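Local coordinates for carboxyltransferase domain-containing protein (Pyrococcus horikoshii, PDB 2PHC), which is of unknown function but carries a carboxyltransferase C and D domain, and is probably an ATP-binding hydrolase, at residues A[154-159]-A[169-174]; A[94-99]-A[182-187]; A[128-133]-A[196-201]. One frame throughout, in Å; residues are numbered along the deposited sequence.

From the N terminus, the first segment reached is 94-99, the loop before helix 100-107; its partner 182-187, on strand 180-184, closes contact 2 over 82 intervening residues. Segment 128-133, at the end of strand 123-129, opens before that loop is complete and is closed by 196-201, in the loop before strand 205-211, so contacts 2 and 3 cross. Contact 1, joining 154-159 to 169-174 across nine residues, falls within both loops, at the base of hairpin 160-164/167-171. Its centre lies about 10 Å from that of contact 2, where Gly159 probably hydrogen-bonds Ile185, and about 12 Å from that of contact 3, where Ala172 and Gly133 probably do so.

Contact 1. Residues A[154-159]-A[169-174]; sequences LKVPAG and GWYAIE
Gly159 N donates to Tyr171 O, with 2.5 Å between N and O and an angle of 151° at the hydrogen. That is shorter than usual for an amide pair, so the exact length is doubtful. The donor is tilted 20° from the carbonyl plane. At the backbone angles of Gly159, where phi is positive, a CB would be jammed against the carbonyl O of Ala158, which calls for glycine. Three residues earlier, Val156 O receives the CA-H of Glu174, with CA and O 3.0 Å apart, and the two backbones come together again. These contacts lie at the base of the hairpin formed by antiparallel strands 160-164 and 167-171, part of a mixed sheet consistent with the cyclophilin-like fold of its family. Val156 CG1 lies over one face of the Tyr171 ring, 4.0 Å from its centroid and offset toward the rim, a CH-pi contact; Phe134 meets the same ring edge-to-face. Ala158 CB rests on Ile173 CA at 3.5 Å. At the exposed end, the side chain of Glu174 leaves with CG opposite the backbone N (chi1 -177°), bringing its carboxylate across the Lys155 chain at a slant. Lys155 NZ and Glu174 OE1, 3.3 Å apart, form a salt bridge whose hydrogen-bond component is weak. Glu174 OE1 also packs against the lysine stem, 3.4 Å from Lys155 CG.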
ATOM      1  N   LEU A 154       3.533  17.277 -22.648  1.00 41.23           N
ATOM      2  CA  LEU A 154       4.826  17.977 -22.581  1.00 42.61           C
ATOM      3  C   LEU A 154       5.082  18.546 -21.187  1.00 42.37           C
ATOM      4  O   LEU A 154       6.255  18.841 -20.825  1.00 43.25           O
ATOM      5  CB  LEU A 154       4.958  19.072 -23.672  1.00 42.84           C
ATOM      6  CG  LEU A 154       5.389  18.604 -25.067  1.00 45.68           C
ATOM      7  CD1 LEU A 154       5.534  19.806 -26.064  1.00 51.50           C
ATOM      8  CD2 LEU A 154       6.714  17.784 -25.002  1.00 50.25           C
ATOM      9  N   LYS A 155       3.980  18.747 -20.462  1.00 40.73           N
ATOM     10  CA  LYS A 155       3.919  19.442 -19.190  1.00 41.12           C
ATOM     11  C   LYS A 155       2.830  18.751 -18.375  1.00 40.33           C
ATOM     12  O   LYS A 155       1.622  18.921 -18.653  1.00 42.17           O
ATOM     13  CB  LYS A 155       3.527  20.944 -19.325  1.00 41.29           C
ATOM     14  CG  LYS A 155       4.669  21.969 -19.393  1.00 44.83           C
ATOM     15  CD  LYS A 155       4.075  23.419 -19.485  1.00 49.27           C
ATOM     16  CE  LYS A 155       5.043  24.481 -20.060  1.00 48.96           C
ATOM     17  NZ  LYS A 155       5.414  25.497 -18.946  1.00 50.93           N
ATOM     18  N   VAL A 156       3.244  17.994 -17.357  1.00 37.60           N
ATOM     19  CA  VAL A 156       2.322  17.360 -16.440  1.00 33.99           C
ATOM     20  C   VAL A 156       2.466  18.138 -15.153  1.00 32.30           C
ATOM     21  O   VAL A 156       3.571  18.354 -14.704  1.00 32.89           O
ATOM     22  CB  VAL A 156       2.641  15.806 -16.346  1.00 34.72           C
ATOM     23  CG1 VAL A 156       1.848  15.158 -15.283  1.00 32.85           C
ATOM     24  CG2 VAL A 156       2.374  15.094 -17.715  1.00 31.95           C
ATOM     25  N   PRO A 157       1.359  18.617 -14.554  1.00 31.30           N
ATOM     26  CA  PRO A 157       1.621  19.459 -13.408  1.00 30.83           C
ATOM     27  C   PRO A 157       2.186  18.653 -12.234  1.00 31.28           C
ATOM     28  O   PRO A 157       1.856  17.493 -12.084  1.00 30.03           O
ATOM     29  CB  PRO A 157       0.252  20.080 -13.071  1.00 31.20           C
ATOM     30  CG  PRO A 157      -0.775  19.347 -13.858  1.00 30.85           C
ATOM     31  CD  PRO A 157      -0.079  18.439 -14.839  1.00 31.83           C
ATOM     32  N   ALA A 158       3.062  19.293 -11.451  1.00 31.72           N
ATOM     33  CA  ALA A 158       3.681  18.767 -10.279  1.00 30.18           C
ATOM     34  C   ALA A 158       2.623  18.069  -9.415  1.00 31.12           C
ATOM     35  O   ALA A 158       1.567  18.659  -9.179  1.00 32.29           O
ATOM     36  CB  ALA A 158       4.210  19.951  -9.522  1.00 32.78           C
ATOM     37  N   GLY A 159       2.847  16.838  -8.937  1.00 28.62           N
ATOM     38  CA  GLY A 159       1.824  16.231  -8.068  1.00 27.13           C
ATOM     39  C   GLY A 159       0.913  15.266  -8.775  1.00 26.43           C
ATOM     40  O   GLY A 159       0.199  14.528  -8.116  1.00 25.04           O
ATOM     41  N   GLY A 169       2.509   5.961  -9.494  1.00 20.52           N
ATOM     42  CA  GLY A 169       3.548   6.769  -8.938  1.00 21.42           C
ATOM     43  C   GLY A 169       3.085   8.166  -9.177  1.00 21.55           C
ATOM     44  O   GLY A 169       1.951   8.361  -9.589  1.00 22.06           O
ATOM     45  N   TRP A 170       3.942   9.135  -8.931  1.00 20.71           N
ATOM     46  CA  TRP A 170       3.584  10.508  -9.250  1.00 21.37           C
ATOM     47  C   TRP A 170       4.797  11.339  -9.750  1.00 21.53           C
ATOM     48  O   TRP A 170       5.949  11.071  -9.372  1.00 19.77           O
ATOM     49  CB  TRP A 170       2.916  11.192  -8.072  1.00 20.91           C
ATOM     50  CG  TRP A 170       3.823  11.504  -6.865  1.00 22.31           C
ATOM     51  CD1 TRP A 170       4.567  12.611  -6.666  1.00 27.48           C
ATOM     52  CD2 TRP A 170       3.985  10.698  -5.659  1.00 23.38           C
ATOM     53  NE1 TRP A 170       5.185  12.574  -5.435  1.00 23.65           N
ATOM     54  CE2 TRP A 170       4.886  11.385  -4.821  1.00 20.60           C
ATOM     55  CE3 TRP A 170       3.459   9.453  -5.232  1.00 17.06           C
ATOM     56  CZ2 TRP A 170       5.260  10.898  -3.537  1.00 23.35           C
ATOM     57  CZ3 TRP A 170       3.878   8.944  -3.948  1.00 22.14           C
ATOM     58  CH2 TRP A 170       4.721   9.672  -3.126  1.00 18.77           C
ATOM     59  N   TYR A 171       4.484  12.290 -10.639  1.00 20.76           N
ATOM     60  CA  TYR A 171       5.340  13.410 -11.005  1.00 23.43           C
ATOM     61  C   TYR A 171       5.492  14.394  -9.866  1.00 25.74           C
ATOM     62  O   TYR A 171       4.479  14.975  -9.418  1.00 27.53           O
ATOM     63  CB  TYR A 171       4.739  14.088 -12.195  1.00 23.25           C
ATOM     64  CG  TYR A 171       4.608  13.139 -13.353  1.00 22.04           C
ATOM     65  CD1 TYR A 171       5.560  13.111 -14.308  1.00 24.22           C
ATOM     66  CD2 TYR A 171       3.531  12.296 -13.472  1.00 22.89           C
ATOM     67  CE1 TYR A 171       5.473  12.269 -15.380  1.00 28.73           C
ATOM     68  CE2 TYR A 171       3.393  11.446 -14.580  1.00 26.97           C
ATOM     69  CZ  TYR A 171       4.379  11.421 -15.500  1.00 27.90           C
ATOM     70  OH  TYR A 171       4.350  10.575 -16.555  1.00 23.58           O
ATOM     71  N   ALA A 172       6.703  14.514  -9.331  1.00 26.33           N
ATOM     72  CA  ALA A 172       6.922  15.364  -8.152  1.00 28.94           C
ATOM     73  C   ALA A 172       6.957  16.842  -8.556  1.00 30.16           C
ATOM     74  O   ALA A 172       6.535  17.686  -7.806  1.00 32.31           O
ATOM     75  CB  ALA A 172       8.193  14.972  -7.410  1.00 26.27           C
ATOM     76  N   ILE A 173       7.414  17.138  -9.770  1.00 32.18           N
ATOM     77  CA  ILE A 173       7.334  18.483 -10.329  1.00 33.30           C
ATOM     78  C   ILE A 173       6.884  18.444 -11.783  1.00 33.88           C
ATOM     79  O   ILE A 173       6.791  17.363 -12.399  1.00 31.80           O
ATOM     80  CB  ILE A 173       8.697  19.262 -10.182  1.00 34.43           C
ATOM     81  CG1 ILE A 173       9.802  18.580 -10.994  1.00 37.42           C
ATOM     82  CG2 ILE A 173       9.115  19.351  -8.738  1.00 35.06           C
ATOM     83  CD1 ILE A 173      10.958  19.575 -11.373  1.00 41.83           C
ATOM     84  N   GLU A 174       6.598  19.632 -12.351  1.00 36.22           N
ATOM     85  CA  GLU A 174       6.071  19.714 -13.727  1.00 36.80           C
ATOM     86  C   GLU A 174       7.148  19.167 -14.655  1.00 36.74           C
ATOM     87  O   GLU A 174       8.328  19.488 -14.492  1.00 36.99           O
ATOM     88  CB  GLU A 174       5.662  21.131 -14.089  1.00 37.93           C
ATOM     89  CG  GLU A 174       5.037  21.317 -15.476  1.00 41.79           C
ATOM     90  CD  GLU A 174       5.097  22.810 -15.922  1.00 48.49           C
ATOM     91  OE1 GLU A 174       6.078  23.219 -16.620  1.00 49.72           O
ATOM     92  OE2 GLU A 174       4.173  23.572 -15.543  1.00 48.36           O
TER

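Contact 2. Residues A[94-99]-A[182-187]; sequences GEFGPD and IGRIPL
Phe96 and Arg184 meet through carbon: Phe96 CD1 approaches Arg184 CB to 3.7 Å and Arg184 CD to 3.9 Å. The two side chains cross at about a right angle, with ring and guanidinium planes 63° apart, and it is the aliphatic stem of the arginine that touches the ring. Arg184 sends CG away from its backbone N (chi1 -170°) and stays extended to NE, which lays the stem past the phenyl group while the charged end continues beyond it. Beside this pair, Gly97 CA presses on the peptide linking Ile182 to Gly183, 3.5 Å from both Ile182 C and Gly183 N; a CB here would point at strand 180-184 and clash with those same two atoms. The next shell positions Arg184 by a hydrogen bond from NE to Ala158 O, and packs Phe216 against Phe96 with ring planes at about 30°. Asp99, at the end of the loop that leads into helix 100-107, uses OD2 for a hydrogen bond to Ile181 N and a salt bridge with Arg153, tying the loop to the same strand. No hydrogen bond joins the two segments directly. Phe96 O and Gly183 O, 3.3 Å apart, are both acceptors and would probably repel, which leaves the van der Waals packing of Phe96 and Gly97 to carry the contact, with the polar ties of Asp99 and Arg184 beside it.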
ATOM      1  N   GLY A  94     -11.695  14.774 -12.674  1.00 44.20           N
ATOM      2  CA  GLY A  94     -11.924  16.154 -13.136  1.00 43.81           C
ATOM      3  C   GLY A  94     -10.688  16.714 -13.802  1.00 44.15           C
ATOM      4  O   GLY A  94     -10.067  16.075 -14.662  1.00 44.34           O
ATOM      5  N   GLU A  95     -10.291  17.896 -13.377  1.00 43.75           N
ATOM      6  CA  GLU A  95      -9.210  18.557 -14.042  1.00 43.52           C
ATOM      7  C   GLU A  95      -7.850  18.044 -13.610  1.00 41.37           C
ATOM      8  O   GLU A  95      -6.854  18.129 -14.341  1.00 40.46           O
ATOM      9  CB  GLU A  95      -9.311  20.047 -13.805  1.00 45.21           C
ATOM     10  CG  GLU A  95      -8.634  20.813 -14.924  1.00 50.24           C
ATOM     11  CD  GLU A  95      -9.389  20.831 -16.272  1.00 58.45           C
ATOM     12  OE1 GLU A  95     -10.249  19.936 -16.588  1.00 59.42           O
ATOM     13  OE2 GLU A  95      -9.060  21.780 -17.034  1.00 61.19           O
ATOM     14  N   PHE A  96      -7.848  17.496 -12.419  1.00 39.79           N
ATOM     15  CA  PHE A  96      -6.665  16.958 -11.731  1.00 37.55           C
ATOM     16  C   PHE A  96      -6.210  15.628 -12.280  1.00 36.00           C
ATOM     17  O   PHE A  96      -5.007  15.341 -12.264  1.00 36.76           O
ATOM     18  CB  PHE A  96      -7.026  16.756 -10.293  1.00 36.55           C
ATOM     19  CG  PHE A  96      -7.254  18.004  -9.554  1.00 36.93           C
ATOM     20  CD1 PHE A  96      -6.230  18.886  -9.348  1.00 36.16           C
ATOM     21  CD2 PHE A  96      -8.481  18.261  -8.969  1.00 40.64           C
ATOM     22  CE1 PHE A  96      -6.423  20.048  -8.576  1.00 42.10           C
ATOM     23  CE2 PHE A  96      -8.676  19.407  -8.162  1.00 40.58           C
ATOM     24  CZ  PHE A  96      -7.652  20.304  -7.966  1.00 37.25           C
ATOM     25  N   GLY A  97      -7.153  14.823 -12.735  1.00 33.04           N
ATOM     26  CA  GLY A  97      -6.817  13.671 -13.490  1.00 34.70           C
ATOM     27  C   GLY A  97      -7.693  13.602 -14.696  1.00 34.98           C
ATOM     28  O   GLY A  97      -8.867  13.299 -14.529  1.00 38.19           O
ATOM     29  N   PRO A  98      -7.207  14.044 -15.880  1.00 34.54           N
ATOM     30  CA  PRO A  98      -7.888  13.944 -17.199  1.00 33.44           C
ATOM     31  C   PRO A  98      -8.133  12.550 -17.742  1.00 32.58           C
ATOM     32  O   PRO A  98      -9.038  12.319 -18.581  1.00 30.22           O
ATOM     33  CB  PRO A  98      -6.943  14.699 -18.136  1.00 33.79           C
ATOM     34  CG  PRO A  98      -5.703  14.982 -17.343  1.00 33.65           C
ATOM     35  CD  PRO A  98      -6.065  14.970 -15.922  1.00 33.82           C
ATOM     36  N   ASP A  99      -7.352  11.610 -17.281  1.00 31.32           N
ATOM     37  CA  ASP A  99      -7.270  10.348 -17.919  1.00 28.00           C
ATOM     38  C   ASP A  99      -8.045   9.290 -17.136  1.00 27.54           C
ATOM     39  O   ASP A  99      -8.019   8.151 -17.463  1.00 27.22           O
ATOM     40  CB  ASP A  99      -5.815   9.953 -18.033  1.00 29.55           C
ATOM     41  CG  ASP A  99      -5.014  10.829 -18.962  1.00 30.42           C
ATOM     42  OD1 ASP A  99      -5.458  11.114 -20.052  1.00 31.79           O
ATOM     43  OD2 ASP A  99      -3.911  11.191 -18.619  1.00 28.94           O
ATOM     44  N   ILE A 182      -4.632  10.457 -13.117  1.00 26.17           N
ATOM     45  CA  ILE A 182      -5.921  10.162 -12.427  1.00 24.30           C
ATOM     46  C   ILE A 182      -6.191  11.103 -11.231  1.00 24.27           C
ATOM     47  O   ILE A 182      -7.250  11.090 -10.648  1.00 24.74           O
ATOM     48  CB  ILE A 182      -6.037   8.628 -12.015  1.00 24.44           C
ATOM     49  CG1 ILE A 182      -5.062   8.219 -10.862  1.00 22.96           C
ATOM     50  CG2 ILE A 182      -5.840   7.686 -13.235  1.00 21.72           C
ATOM     51  CD1 ILE A 182      -5.456   6.827 -10.199  1.00 14.58           C
ATOM     52  N   GLY A 183      -5.265  11.982 -10.896  1.00 23.39           N
ATOM     53  CA  GLY A 183      -5.416  12.692  -9.647  1.00 23.34           C
ATOM     54  C   GLY A 183      -4.217  13.565  -9.484  1.00 24.66           C
ATOM     55  O   GLY A 183      -3.252  13.388 -10.238  1.00 25.37           O
ATOM     56  N   ARG A 184      -4.252  14.497  -8.528  1.00 23.30           N
ATOM     57  CA  ARG A 184      -3.096  15.308  -8.267  1.00 23.80           C
ATOM     58  C   ARG A 184      -2.995  15.464  -6.768  1.00 24.84           C
ATOM     59  O   ARG A 184      -4.012  15.556  -6.092  1.00 24.45           O
ATOM     60  CB  ARG A 184      -3.298  16.680  -8.864  1.00 24.31           C
ATOM     61  CG  ARG A 184      -2.140  17.514  -8.879  1.00 26.58           C
ATOM     62  CD  ARG A 184      -2.376  18.710  -9.878  1.00 35.06           C
ATOM     63  NE  ARG A 184      -1.341  19.711  -9.604  1.00 41.38           N
ATOM     64  CZ  ARG A 184      -1.374  21.004  -9.967  1.00 46.37           C
ATOM     65  NH1 ARG A 184      -2.417  21.489 -10.657  1.00 44.11           N
ATOM     66  NH2 ARG A 184      -0.339  21.799  -9.660  1.00 43.29           N
ATOM     67  N   ILE A 185      -1.744  15.509  -6.289  1.00 24.61           N
ATOM     68  CA  ILE A 185      -1.366  15.738  -4.935  1.00 25.96           C
ATOM     69  C   ILE A 185      -1.050  17.237  -4.722  1.00 28.33           C
ATOM     70  O   ILE A 185      -0.292  17.805  -5.493  1.00 29.52           O
ATOM     71  CB  ILE A 185      -0.036  14.883  -4.584  1.00 24.55           C
ATOM     72  CG1 ILE A 185      -0.261  13.357  -4.685  1.00 24.55           C
ATOM     73  CG2 ILE A 185       0.488  15.253  -3.287  1.00 22.10           C
ATOM     74  CD1 ILE A 185       1.059  12.504  -4.978  1.00 21.03           C
ATOM     75  N   PRO A 186      -1.599  17.863  -3.665  1.00 30.25           N
ATOM     76  CA  PRO A 186      -1.340  19.299  -3.375  1.00 32.84           C
ATOM     77  C   PRO A 186      -0.078  19.618  -2.564  1.00 34.10           C
ATOM     78  O   PRO A 186       0.384  20.730  -2.626  1.00 33.84           O
ATOM     79  CB  PRO A 186      -2.548  19.695  -2.547  1.00 32.40           C
ATOM     80  CG  PRO A 186      -2.815  18.341  -1.725  1.00 31.85           C
ATOM     81  CD  PRO A 186      -2.650  17.296  -2.801  1.00 29.62           C
ATOM     82  N   LEU A 187       0.393  18.666  -1.753  1.00 34.82           N
ATOM     83  CA  LEU A 187       1.678  18.736  -1.067  1.00 34.34           C
ATOM     84  C   LEU A 187       2.849  18.889  -2.030  1.00 35.15           C
ATOM     85  O   LEU A 187       2.837  18.332  -3.150  1.00 33.68           O
ATOM     86  CB  LEU A 187       1.887  17.456  -0.292  1.00 33.70           C
ATOM     87  CG  LEU A 187       0.777  17.027   0.679  1.00 36.83           C
ATOM     88  CD1 LEU A 187       1.004  15.591   1.034  1.00 38.73           C
ATOM     89  CD2 LEU A 187       0.797  17.873   1.960  1.00 39.78           C
TER

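Contact 3. Residues A[128-133]-A[196-201]; sequences LGFLPG and PPSIVL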
ATOM      1  N   LEU A 128      13.226   6.329  -5.964  1.00 21.51           N
ATOM      2  CA  LEU A 128      12.960   7.738  -6.226  1.00 22.25           C
ATOM      3  C   LEU A 128      13.952   8.323  -7.299  1.00 23.22           C
ATOM      4  O   LEU A 128      15.194   8.116  -7.235  1.00 20.66           O
ATOM      5  CB  LEU A 128      13.087   8.572  -4.952  1.00 22.19           C
ATOM      6  CG  LEU A 128      12.101   8.164  -3.820  1.00 24.72           C
ATOM      7  CD1 LEU A 128      12.548   8.898  -2.566  1.00 27.56           C
ATOM      8  CD2 LEU A 128      10.650   8.607  -4.158  1.00 23.08           C
ATOM      9  N   GLY A 129      13.407   9.172  -8.165  1.00 22.70           N
ATOM     10  CA  GLY A 129      14.272   9.963  -9.028  1.00 24.40           C
ATOM     11  C   GLY A 129      14.066  11.421  -8.728  1.00 26.10           C
ATOM     12  O   GLY A 129      12.965  11.817  -8.231  1.00 25.20           O
ATOM     13  N   PHE A 130      15.142  12.083  -8.996  1.00 26.07           N
ATOM     14  CA  PHE A 130      15.330  13.425  -8.823  1.00 29.60           C
ATOM     15  C   PHE A 130      15.720  13.955 -10.151  1.00 31.48           C
ATOM     16  O   PHE A 130      16.396  13.440 -10.983  1.00 25.93           O
ATOM     17  CB  PHE A 130      16.334  13.746  -7.739  1.00 28.85           C
ATOM     18  CG  PHE A 130      15.994  13.178  -6.435  1.00 30.47           C
ATOM     19  CD1 PHE A 130      15.256  13.874  -5.551  1.00 29.55           C
ATOM     20  CD2 PHE A 130      16.432  11.952  -6.088  1.00 28.05           C
ATOM     21  CE1 PHE A 130      14.961  13.359  -4.336  1.00 31.86           C
ATOM     22  CE2 PHE A 130      16.129  11.426  -4.873  1.00 30.88           C
ATOM     23  CZ  PHE A 130      15.401  12.140  -3.992  1.00 27.48           C
ATOM     24  N   LEU A 131      15.104  15.035 -10.306  1.00 33.27           N
ATOM     25  CA  LEU A 131      15.350  16.083 -11.307  1.00 36.30           C
ATOM     26  C   LEU A 131      14.981  15.617 -12.775  1.00 36.45           C
ATOM     27  O   LEU A 131      15.791  15.751 -13.740  1.00 37.29           O
ATOM     28  CB  LEU A 131      16.821  16.556 -11.176  1.00 37.22           C
ATOM     29  CG  LEU A 131      17.356  17.280  -9.881  1.00 40.91           C
ATOM     30  CD1 LEU A 131      18.889  17.560  -9.878  1.00 41.23           C
ATOM     31  N   PRO A 132      13.781  15.227 -12.993  1.00 35.57           N
ATOM     32  CA  PRO A 132      12.722  15.822 -12.265  1.00 35.58           C
ATOM     33  C   PRO A 132      12.414  14.746 -11.290  1.00 35.96           C
ATOM     34  O   PRO A 132      12.595  13.592 -11.524  1.00 35.74           O
ATOM     35  CB  PRO A 132      11.681  16.033 -13.330  1.00 34.20           C
ATOM     36  CG  PRO A 132      11.997  14.983 -14.325  1.00 35.69           C
ATOM     37  CD  PRO A 132      13.440  15.074 -14.390  1.00 36.78           C
ATOM     38  N   GLY A 133      12.022  15.133 -10.133  1.00 34.07           N
ATOM     39  CA  GLY A 133      11.506  14.082  -9.211  1.00 35.55           C
ATOM     40  C   GLY A 133      10.328  13.209  -9.717  1.00 32.43           C
ATOM     41  O   GLY A 133       9.358  13.697 -10.231  1.00 31.47           O
ATOM     42  N   PRO A 196      14.538  15.754   5.031  1.00 32.26           N
ATOM     43  CA  PRO A 196      14.975  15.324   3.707  1.00 30.23           C
ATOM     44  C   PRO A 196      14.169  15.984   2.597  1.00 28.34           C
ATOM     45  O   PRO A 196      13.164  16.575   2.831  1.00 25.76           O
ATOM     46  CB  PRO A 196      14.685  13.799   3.747  1.00 31.35           C
ATOM     47  CG  PRO A 196      13.481  13.730   4.491  1.00 31.40           C
ATOM     48  CD  PRO A 196      13.803  14.656   5.691  1.00 32.26           C
ATOM     49  N   PRO A 197      14.680  15.945   1.398  1.00 28.97           N
ATOM     50  CA  PRO A 197      14.088  16.605   0.263  1.00 29.05           C
ATOM     51  C   PRO A 197      12.926  15.933  -0.414  1.00 29.36           C
ATOM     52  O   PRO A 197      12.370  16.568  -1.264  1.00 30.15           O
ATOM     53  CB  PRO A 197      15.241  16.722  -0.717  1.00 29.14           C
ATOM     54  CG  PRO A 197      16.141  15.648  -0.383  1.00 30.64           C
ATOM     55  CD  PRO A 197      15.981  15.356   1.093  1.00 29.62           C
ATOM     56  N   SER A 198      12.590  14.668  -0.115  1.00 28.28           N
ATOM     57  CA  SER A 198      11.277  14.067  -0.541  1.00 28.11           C
ATOM     58  C   SER A 198      10.540  13.664   0.753  1.00 27.15           C
ATOM     59  O   SER A 198      11.196  13.234   1.690  1.00 27.49           O
ATOM     60  CB  SER A 198      11.473  12.817  -1.423  1.00 26.24           C
ATOM     61  OG  SER A 198      12.537  12.023  -0.889  1.00 30.61           O
ATOM     62  N   ILE A 199       9.222  13.731   0.792  1.00 26.80           N
ATOM     63  CA  ILE A 199       8.471  13.288   1.991  1.00 28.12           C
ATOM     64  C   ILE A 199       8.459  11.772   2.158  1.00 27.64           C
ATOM     65  O   ILE A 199       7.967  11.222   3.135  1.00 29.26           O
ATOM     66  CB  ILE A 199       7.015  13.821   2.048  1.00 27.47           C
ATOM     67  CG1 ILE A 199       6.255  13.587   0.779  1.00 31.22           C
ATOM     68  CG2 ILE A 199       7.009  15.326   2.089  1.00 33.79           C
ATOM     69  CD1 ILE A 199       4.768  14.113   0.934  1.00 35.07           C
ATOM     70  N   VAL A 200       8.851  10.786   1.452  1.00 27.63           N
ATOM     71  CA  VAL A 200       8.785   9.341   1.426  1.00 26.92           C
ATOM     72  C   VAL A 200      10.154   8.990   1.035  1.00 27.38           C
ATOM     73  O   VAL A 200      10.823   9.730   0.272  1.00 28.56           O
ATOM     74  CB  VAL A 200       7.663   8.956   0.369  1.00 27.39           C
ATOM     75  CG1 VAL A 200       6.157   9.463   0.677  1.00 25.39           C
ATOM     76  CG2 VAL A 200       8.204   8.816  -1.103  1.00 23.73           C
ATOM     77  N   LEU A 201      10.662   8.060   1.374  1.00 28.40           N
ATOM     78  CA  LEU A 201      11.944   7.494   1.008  1.00 28.27           C
ATOM     79  C   LEU A 201      11.748   6.026   0.656  1.00 26.08           C
ATOM     80  O   LEU A 201      10.819   5.432   1.146  1.00 24.35           O
ATOM     81  CB  LEU A 201      12.947   7.738   2.156  1.00 29.80           C
ATOM     82  CG  LEU A 201      13.502   9.160   2.339  1.00 32.42           C
ATOM     83  CD1 LEU A 201      14.197   9.207   3.661  1.00 39.25           C
ATOM     84  CD2 LEU A 201      14.521   9.483   1.210  1.00 38.29           C
TER
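Leu128 crosses Val200 at a slant, and its two methyls divide the work. The pair joins the end of strand 123-129 to the loop that leads into strand 205-211, neighbouring antiparallel strands of the mixed sheet. Leu128 places CG on the far side of CA-CB from its carbonyl carbon (chi1 -61°), which carries the isobutyl group toward the loop. CD2 meets Val200 CG2 at 3.9 Å, methyl against methyl. CD1 turns instead to a more polar surface: it stands 3.4 Å from Val200 O and 3.5 Å from Ser198 OG. Leu201 CD2, at 4.3 Å from Leu128 CD1, adds a looser apolar contact. The tip of Leu201 thus comes back to the strand although its CB points away from it. Phe190 and Pro202 also touch Leu128, and the side chain of Val200 reaches Ile86 and Ile88 of strand 85-92, so the loop is packed against a further strand of the sheet. No hydrogen bond spans the two segments; the two polar atoms that face Leu128, Ser198 OG and Val200 O, lie 3.1 Å apart in the same loop. Phe130 belongs to the turn after the strand, and its ring also meets that of Phe190. It presents its edge to the serine, Ser198 OG lying near the ring plane, 4.2 Å from Phe130 CZ.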